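Local coordinates for protein amidase (Bacillus anthracis, PDB 5EWQ) that probably hydrolyses carboxylic amides to the acid and ammonia, in the manner of amidase-signature enzymes, at residues R14-K19 against H78-I83; N86-I91 against A209-A214; Q189-N192 against P196-F199. All coordinates share one frame; numbering follows the deposited sequence.

Interaction 1 (R14-K19 against H78-I83); sequences RIVYDK and HDQNGI
The carbonyl oxygen of I83 is gripped by both terminal nitrogens of R14, so the guanidinium group closes a fork on a single backbone acceptor. NH1 of R14 forms the stronger bond to I83 O, 2.8 Å long and with an N-H...O angle of 159°, while NH2 of R14 reaches the same I83 O at 3.2 Å in a weak, more bent bond. The oxygen lies at the edge of the guanidinium and close to its plane, but seen from the carbonyl NH1 is tilted 34° out of the peptide plane. The extended R14 chain is roughly perpendicular to the I83 side chain, and NH2 of R14 also lies 3.6 Å from CD1 of I83, beside the polar grip.

At the other end, K19 and Q80 run antiparallel alongside one another. The lysine contributes its aliphatic middle: CG is anti to the backbone N (chi1 -170°), the bend at chi2 lays CD of K19 against the backbone O of Q80, and that at chi3 carries CE and NZ on. The same CD methylene is 3.5 Å from OE1 of Q80, and CG1 of V16 meets that oxygen from farther off, at 4.0 Å. Q80 OE1 is satisfied by K187 NZ, which also bonds Y17 O, and the Q80 amide is further anchored by NE2 to OD2 of D79 at 2.6 Å.

The contact sits near the surface, fastening the loop before helix 20-28 to the turn that follows helix 64-79. V22 and L23 of helix 20-28 pack on Q80, and backbone hydrogen bonds tie I15 to Q189 of strand 188-189 and Y17 to K187 just before it.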
loop_
_atom_site.group_PDB
_atom_site.type_symbol
_atom_site.label_atom_id
_atom_site.label_comp_id
_atom_site.label_asym_id
_atom_site.label_seq_id
_atom_site.Cartn_x
_atom_site.Cartn_y
_atom_site.Cartn_z
ATOM N N ARG A 14 19.033 -6.350 -10.459
ATOM C CA ARG A 14 18.272 -7.593 -10.445
ATOM C C ARG A 14 18.805 -8.538 -9.376
ATOM O O ARG A 14 19.530 -9.490 -9.672
ATOM C CB ARG A 14 18.300 -8.267 -11.817
ATOM C CG ARG A 14 17.322 -7.660 -12.808
ATOM C CD ARG A 14 17.158 -8.529 -14.042
ATOM N NE ARG A 14 16.094 -8.031 -14.910
ATOM C CZ ARG A 14 14.823 -8.407 -14.822
ATOM N NH1 ARG A 14 14.454 -9.292 -13.905
ATOM N NH2 ARG A 14 13.919 -7.903 -15.653
ATOM N N ILE A 15 18.437 -8.265 -8.129
ATOM C CA ILE A 15 18.858 -9.081 -6.999
ATOM C C ILE A 15 17.667 -9.817 -6.395
ATOM O O ILE A 15 16.672 -9.198 -6.019
ATOM C CB ILE A 15 19.532 -8.228 -5.910
ATOM C CG1 ILE A 15 20.686 -7.420 -6.503
ATOM C CG2 ILE A 15 20.024 -9.109 -4.778
ATOM C CD1 ILE A 15 21.372 -6.519 -5.503
ATOM N N VAL A 16 17.772 -11.140 -6.309
ATOM C CA VAL A 16 16.694 -11.961 -5.767
ATOM C C VAL A 16 17.217 -12.955 -4.732
ATOM O O VAL A 16 18.043 -13.812 -5.045
ATOM C CB VAL A 16 15.958 -12.735 -6.882
ATOM C CG1 VAL A 16 14.935 -13.687 -6.283
ATOM C CG2 VAL A 16 15.291 -11.771 -7.850
ATOM N N TYR A 17 16.728 -12.831 -3.501
ATOM C CA TYR A 17 17.130 -13.721 -2.414
ATOM C C TYR A 17 16.061 -14.768 -2.127
ATOM O O TYR A 17 14.867 -14.470 -2.188
ATOM C CB TYR A 17 17.406 -12.924 -1.137
ATOM C CG TYR A 17 18.480 -11.871 -1.263
ATOM C CD1 TYR A 17 19.725 -12.173 -1.799
ATOM C CD2 TYR A 17 18.245 -10.569 -0.842
ATOM C CE1 TYR A 17 20.707 -11.206 -1.909
ATOM C CE2 TYR A 17 19.218 -9.596 -0.948
ATOM C CZ TYR A 17 20.446 -9.919 -1.481
ATOM O OH TYR A 17 21.418 -8.951 -1.590
ATOM N N ASP A 18 16.504 -15.983 -1.808
ATOM C CA ASP A 18 15.628 -17.054 -1.333
ATOM C C ASP A 18 14.410 -17.260 -2.234
ATOM O O ASP A 18 13.276 -17.005 -1.830
ATOM C CB ASP A 18 15.181 -16.758 0.102
ATOM C CG ASP A 18 14.577 -17.966 0.789
ATOM O OD1 ASP A 18 14.772 -19.094 0.293
ATOM O OD2 ASP A 18 13.913 -17.785 1.832
ATOM N N LYS A 19 14.655 -17.721 -3.455
ATOM C CA LYS A 19 13.596 -17.863 -4.446
ATOM C C LYS A 19 12.641 -19.007 -4.106
ATOM O O LYS A 19 11.457 -18.957 -4.438
ATOM C CB LYS A 19 14.202 -18.074 -5.836
ATOM C CG LYS A 19 13.195 -17.996 -6.968
ATOM C CD LYS A 19 13.603 -16.955 -7.996
ATOM C CE LYS A 19 14.903 -17.334 -8.685
ATOM N NZ LYS A 19 15.262 -16.366 -9.757
ATOM N N HIS A 78 5.953 -15.138 -13.370
ATOM C CA HIS A 78 6.258 -13.736 -13.648
ATOM C C HIS A 78 7.000 -13.030 -12.515
ATOM O O HIS A 78 7.820 -12.149 -12.767
ATOM C CB HIS A 78 4.972 -12.970 -13.970
ATOM C CG HIS A 78 4.322 -13.395 -15.249
ATOM N ND1 HIS A 78 5.043 -13.749 -16.368
ATOM C CD2 HIS A 78 3.016 -13.526 -15.585
ATOM C CE1 HIS A 78 4.211 -14.078 -17.340
ATOM N NE2 HIS A 78 2.976 -13.951 -16.892
ATOM N N ASP A 79 6.712 -13.406 -11.273
ATOM C CA ASP A 79 7.314 -12.725 -10.132
ATOM C C ASP A 79 8.656 -13.341 -9.743
ATOM O O ASP A 79 9.615 -12.623 -9.465
ATOM C CB ASP A 79 6.365 -12.740 -8.931
ATOM C CG ASP A 79 6.879 -11.903 -7.772
ATOM O OD1 ASP A 79 6.677 -10.670 -7.795
ATOM O OD2 ASP A 79 7.483 -12.478 -6.841
ATOM N N GLN A 80 8.720 -14.669 -9.725
ATOM C CA GLN A 80 9.952 -15.364 -9.371
ATOM C C GLN A 80 10.617 -15.976 -10.603
ATOM O O GLN A 80 11.714 -16.527 -10.520
ATOM C CB GLN A 80 9.674 -16.445 -8.324
ATOM C CG GLN A 80 9.118 -15.902 -7.016
ATOM C CD GLN A 80 10.053 -14.907 -6.352
ATOM O OE1 GLN A 80 11.245 -15.170 -6.190
ATOM N NE2 GLN A 80 9.516 -13.752 -5.971
ATOM N N ASN A 81 9.944 -15.873 -11.744
ATOM C CA ASN A 81 10.514 -16.305 -13.015
ATOM C C ASN A 81 10.139 -15.341 -14.132
ATOM O O ASN A 81 9.449 -14.349 -13.896
ATOM C CB ASN A 81 10.058 -17.722 -13.365
ATOM C CG ASN A 81 10.654 -18.771 -12.446
ATOM O OD1 ASN A 81 11.821 -19.139 -12.582
ATOM N ND2 ASN A 81 9.852 -19.262 -11.508
ATOM N N GLY A 82 10.594 -15.636 -15.345
ATOM C CA GLY A 82 10.336 -14.775 -16.485
ATOM C C GLY A 82 10.915 -13.390 -16.278
ATOM O O GLY A 82 12.123 -13.234 -16.106
ATOM N N ILE A 83 10.046 -12.383 -16.282
ATOM C CA ILE A 83 10.470 -11.005 -16.066
ATOM C C ILE A 83 10.987 -10.829 -14.636
ATOM O O ILE A 83 11.789 -9.934 -14.362
ATOM C CB ILE A 83 9.316 -10.009 -16.349
ATOM C CG1 ILE A 83 9.836 -8.570 -16.404
ATOM C CG2 ILE A 83 8.197 -10.158 -15.328
ATOM C CD1 ILE A 83 10.832 -8.325 -17.515
#

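Interaction 2 (N86-I91 against A209-A214); sequences NSVTEI and ATVVAA
S87 and T210 meet through their beta carbons, CB to CB at 3.5 Å, where the lead-in to the edge strand 88-91 of the central mixed sheet of the amidase fold packs against helix 206-213. Both residues direct their CB atoms at the opposing segment. The S87 hydroxyl is tucked over its own main chain, flanked by the amide nitrogen on one hand and the carbonyl carbon on the other (chi1 63°), and from there it passes the threonine methyl, with OG of S87 3.6 Å from CG2 of T210.

Neither hydroxyl bonds the other. S87 OG is paired with the carboxylate oxygen OD1 of D79, whose second oxygen takes the V88 backbone N, and so the end of helix 64-79 fixes the start of the strand. T210 OG1 turns instead to Q236 OE1. The polar ends are thereby satisfied by flanking parts of the fold, and what joins the two segments is van der Waals packing in a fully buried setting, with no polar bond between them.

Further along, the V88 and V211 side chains stand nearly perpendicular to one another, each offering one methyl. V211 is also seated on A220 of strand 219-223 and V88 on I75 of helix 64-79, which places the pair in the layer between sheet and helices, just ahead of a classic beta bulge at T89 and E90. The V211 methyl serves two neighbours at once: CG1 lies 4.0 Å from OG of S87 and 4.1 Å from CG2 of V88.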
loop_
_atom_site.group_PDB
_atom_site.type_symbol
_atom_site.label_atom_id
_atom_site.label_comp_id
_atom_site.label_asym_id
_atom_site.label_seq_id
_atom_site.Cartn_x
_atom_site.Cartn_y
_atom_site.Cartn_z
ATOM N N ASN A 86 9.897 -9.904 -8.671
ATOM C CA ASN A 86 10.302 -10.113 -7.284
ATOM C C ASN A 86 9.580 -9.172 -6.328
ATOM O O ASN A 86 10.204 -8.334 -5.675
ATOM C CB ASN A 86 11.818 -9.946 -7.139
ATOM C CG ASN A 86 12.346 -10.510 -5.833
ATOM O OD1 ASN A 86 11.715 -11.365 -5.213
ATOM N ND2 ASN A 86 13.512 -10.033 -5.409
ATOM N N SER A 87 8.260 -9.309 -6.256
ATOM C CA SER A 87 7.445 -8.430 -5.429
ATOM C C SER A 87 6.727 -9.194 -4.324
ATOM O O SER A 87 6.021 -8.602 -3.507
ATOM C CB SER A 87 6.424 -7.688 -6.290
ATOM O OG SER A 87 5.515 -8.594 -6.890
ATOM N N VAL A 88 6.911 -10.509 -4.304
ATOM C CA VAL A 88 6.269 -11.357 -3.306
ATOM C C VAL A 88 7.296 -11.967 -2.358
ATOM O O VAL A 88 8.234 -12.634 -2.793
ATOM C CB VAL A 88 5.459 -12.485 -3.968
ATOM C CG1 VAL A 88 4.825 -13.373 -2.912
ATOM C CG2 VAL A 88 4.400 -11.903 -4.889
ATOM N N THR A 89 7.114 -11.730 -1.062
ATOM C CA THR A 89 8.014 -12.278 -0.055
ATOM C C THR A 89 7.525 -13.626 0.456
ATOM O O THR A 89 8.309 -14.561 0.610
ATOM C CB THR A 89 8.176 -11.327 1.147
ATOM O OG1 THR A 89 6.883 -10.952 1.639
ATOM C CG2 THR A 89 8.943 -10.081 0.745
ATOM N N GLU A 90 6.228 -13.722 0.716
ATOM C CA GLU A 90 5.667 -14.932 1.299
ATOM C C GLU A 90 4.417 -15.401 0.564
ATOM O O GLU A 90 3.681 -14.598 -0.009
ATOM C CB GLU A 90 5.343 -14.703 2.776
ATOM C CG GLU A 90 5.657 -15.891 3.664
ATOM C CD GLU A 90 7.148 -16.092 3.852
ATOM O OE1 GLU A 90 7.582 -17.259 3.971
ATOM O OE2 GLU A 90 7.885 -15.083 3.886
ATOM N N ILE A 91 4.186 -16.709 0.586
ATOM C CA ILE A 91 2.985 -17.298 0.008
ATOM C C ILE A 91 2.328 -18.233 1.013
ATOM O O ILE A 91 2.985 -19.102 1.581
ATOM C CB ILE A 91 3.294 -18.077 -1.288
ATOM C CG1 ILE A 91 3.633 -17.111 -2.424
ATOM C CG2 ILE A 91 2.112 -18.949 -1.687
ATOM C CD1 ILE A 91 2.474 -16.237 -2.848
ATOM N N ALA A 209 1.945 -2.629 -4.485
ATOM C CA ALA A 209 1.546 -1.959 -5.715
ATOM C C ALA A 209 1.708 -2.887 -6.913
ATOM O O ALA A 209 0.920 -2.845 -7.854
ATOM C CB ALA A 209 2.360 -0.691 -5.916
ATOM N N THR A 210 2.734 -3.730 -6.864
ATOM C CA THR A 210 3.075 -4.593 -7.988
ATOM C C THR A 210 2.110 -5.766 -8.142
ATOM O O THR A 210 1.741 -6.131 -9.258
ATOM C CB THR A 210 4.507 -5.143 -7.848
ATOM O OG1 THR A 210 5.415 -4.066 -7.581
ATOM C CG2 THR A 210 4.934 -5.858 -9.121
ATOM N N VAL A 211 1.700 -6.349 -7.019
ATOM C CA VAL A 211 0.834 -7.525 -7.037
ATOM C C VAL A 211 -0.523 -7.240 -7.679
ATOM O O VAL A 211 -1.132 -8.130 -8.270
ATOM C CB VAL A 211 0.611 -8.084 -5.617
ATOM C CG1 VAL A 211 1.895 -8.692 -5.081
ATOM C CG2 VAL A 211 0.099 -6.998 -4.684
ATOM N N VAL A 212 -0.993 -6.002 -7.566
ATOM C CA VAL A 212 -2.258 -5.622 -8.185
ATOM C C VAL A 212 -2.023 -5.066 -9.586
ATOM O O VAL A 212 -2.911 -5.108 -10.434
ATOM C CB VAL A 212 -3.025 -4.585 -7.337
ATOM C CG1 VAL A 212 -3.562 -5.230 -6.068
ATOM C CG2 VAL A 212 -2.136 -3.397 -7.009
ATOM N N ALA A 213 -0.820 -4.556 -9.826
ATOM C CA ALA A 213 -0.465 -4.037 -11.142
ATOM C C ALA A 213 -0.237 -5.178 -12.128
ATOM O O ALA A 213 -0.660 -5.107 -13.280
ATOM C CB ALA A 213 0.771 -3.158 -11.053
ATOM N N ALA A 214 0.431 -6.228 -11.664
ATOM C CA ALA A 214 0.753 -7.371 -12.513
ATOM C C ALA A 214 -0.273 -8.488 -12.358
ATOM O O ALA A 214 -0.050 -9.611 -12.813
ATOM C CB ALA A 214 2.146 -7.886 -12.196
#

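Interaction 3 (Q189-N192 against P196-F199); sequences QNLN and PIMF
L191 spreads its two methyl branches over a tight reversal of the chain, CD1 resting on P196 and CD2 on I197. Its side chain is set crosswise to the proline ring, with CD1 of L191 3.9 Å from CB of P196. The I197 side chain keeps L191 company in the same direction, and CD1 of I197 lies 4.0 Å from CD2 of L191. The reversal is closed by the backbone bond from M198 N to P196 O, which with phi 63° and psi -49° at I197 fits a classic gamma turn.

N192 makes the other half of the contact. Its carbonyl O lies 3.3 Å from CD of P196; the proline nitrogen has no hydrogen to give, so this approach is packing and not a turn-closing bond. With CG anti to the backbone N (chi1 -167°), the asparagine places CB 3.4 Å from O of F199, while ND2 passes CB of F199 at 4.0 Å. The amide and the phenyl ring are steeply inclined to each other, and the ring itself is met on one face by CB of selenomethionine M198, offset toward the rim.

A second shell holds N192 in place. ND2 is bonded to the backbone oxygens of D200 and Q235, and OD1 accepts Y194 N, closing an Asx turn that starts the reversal. Upstream, Q189 NE2 donates to N190 O in an almost straight bond of 2.7 Å, and to S181 O. N190 is fixed by OD1 to S206 OG and by ND2 to T210 OG1.

This loop links strand 188-189 to helix 206-213, and its asparagines pin it to that helix and its surroundings. The arrangement is consistent with the loop that leads into the Gly/Ser-rich stretch, which in this family usually supplies the cis-serine of the Ser-cisSer-Lys triad.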
loop_
_atom_site.group_PDB
_atom_site.type_symbol
_atom_site.label_atom_id
_atom_site.label_comp_id
_atom_site.label_asym_id
_atom_site.label_seq_id
_atom_site.Cartn_x
_atom_site.Cartn_y
_atom_site.Cartn_z
ATOM N N GLN A 189 15.364 -7.165 -4.536
ATOM C CA GLN A 189 14.908 -5.940 -5.185
ATOM C C GLN A 189 13.575 -6.110 -5.908
ATOM O O GLN A 189 13.390 -7.048 -6.682
ATOM C CB GLN A 189 15.965 -5.445 -6.175
ATOM C CG GLN A 189 15.536 -4.229 -6.979
ATOM C CD GLN A 189 15.355 -2.998 -6.116
ATOM O OE1 GLN A 189 16.282 -2.564 -5.433
ATOM N NE2 GLN A 189 14.153 -2.431 -6.136
ATOM N N ASN A 190 12.653 -5.191 -5.647
ATOM C CA ASN A 190 11.378 -5.147 -6.350
ATOM C C ASN A 190 11.552 -4.446 -7.693
ATOM O O ASN A 190 12.230 -3.421 -7.778
ATOM C CB ASN A 190 10.328 -4.420 -5.506
ATOM C CG ASN A 190 8.909 -4.867 -5.812
ATOM O OD1 ASN A 190 8.153 -5.207 -4.905
ATOM N ND2 ASN A 190 8.538 -4.856 -7.086
ATOM N N LEU A 191 10.941 -4.996 -8.737
ATOM C CA LEU A 191 11.024 -4.397 -10.065
ATOM C C LEU A 191 9.674 -3.848 -10.526
ATOM O O LEU A 191 8.625 -4.421 -10.236
ATOM C CB LEU A 191 11.550 -5.415 -11.079
ATOM C CG LEU A 191 12.952 -5.961 -10.803
ATOM C CD1 LEU A 191 13.401 -6.867 -11.936
ATOM C CD2 LEU A 191 13.948 -4.828 -10.588
ATOM N N ASN A 192 9.713 -2.727 -11.240
ATOM C CA ASN A 192 8.503 -2.095 -11.750
ATOM C C ASN A 192 8.025 -2.800 -13.015
ATOM O O ASN A 192 8.748 -2.847 -14.010
ATOM C CB ASN A 192 8.751 -0.607 -12.020
ATOM C CG ASN A 192 7.467 0.178 -12.243
ATOM O OD1 ASN A 192 6.550 -0.278 -12.927
ATOM N ND2 ASN A 192 7.401 1.371 -11.665
ATOM N N PRO A 196 11.226 -2.782 -15.746
ATOM C CA PRO A 196 12.225 -3.205 -14.757
ATOM C C PRO A 196 13.550 -2.470 -14.927
ATOM O O PRO A 196 13.940 -2.184 -16.059
ATOM C CB PRO A 196 12.389 -4.700 -15.045
ATOM C CG PRO A 196 11.092 -5.103 -15.658
ATOM C CD PRO A 196 10.658 -3.926 -16.479
ATOM N N ILE A 197 14.205 -2.154 -13.810
ATOM C CA ILE A 197 15.464 -1.400 -13.786
ATOM C C ILE A 197 15.305 0.022 -14.332
ATOM O O ILE A 197 15.747 0.985 -13.704
ATOM C CB ILE A 197 16.582 -2.122 -14.576
ATOM C CG1 ILE A 197 16.782 -3.541 -14.043
ATOM C CG2 ILE A 197 17.881 -1.333 -14.504
ATOM C CD1 ILE A 197 17.196 -3.595 -12.590
HETATM N N MSE A 198 14.676 0.145 -15.498
HETATM C CA MSE A 198 14.439 1.437 -16.131
HETATM C C MSE A 198 13.646 2.373 -15.223
HETATM O O MSE A 198 14.025 3.527 -15.023
HETATM C CB MSE A 198 13.699 1.249 -17.457
HETATM C CG MSE A 198 13.693 2.477 -18.352
HETATM SE SE MSE A 198 12.449 2.297 -19.844
HETATM C CE MSE A 198 12.837 0.452 -20.340
ATOM N N PHE A 199 12.545 1.869 -14.675
ATOM C CA PHE A 199 11.695 2.659 -13.792
ATOM C C PHE A 199 11.797 2.174 -12.351
ATOM O O PHE A 199 11.715 0.975 -12.087
ATOM C CB PHE A 199 10.235 2.601 -14.255
ATOM C CG PHE A 199 10.023 3.072 -15.666
ATOM C CD1 PHE A 199 10.803 4.085 -16.200
ATOM C CD2 PHE A 199 9.044 2.497 -16.459
ATOM C CE1 PHE A 199 10.608 4.516 -17.499
ATOM C CE2 PHE A 199 8.843 2.925 -17.757
ATOM C CZ PHE A 199 9.628 3.936 -18.278
#

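Overall arrangement
Interaction 2 is the core contact, with every touching residue buried and only van der Waals packing, without a polar bond, between its segments; interaction 1 lies at the surface and relies on an arginine fork and lysine methylenes. Interaction 3 is mostly buried, yet its P196-I197 turn reaches solvent, and it joins apolar packing to a tethered asparagine. The three adjoin one another, with centres 11 to 12 Å apart. L191 and P196 also touch R14, joining interactions 1 and 3, while N86 is bonded to the backbone of D79 and more weakly by its side chain to I15 and Q189. Interaction 3 is nested inside the long loop that interaction 2 closes.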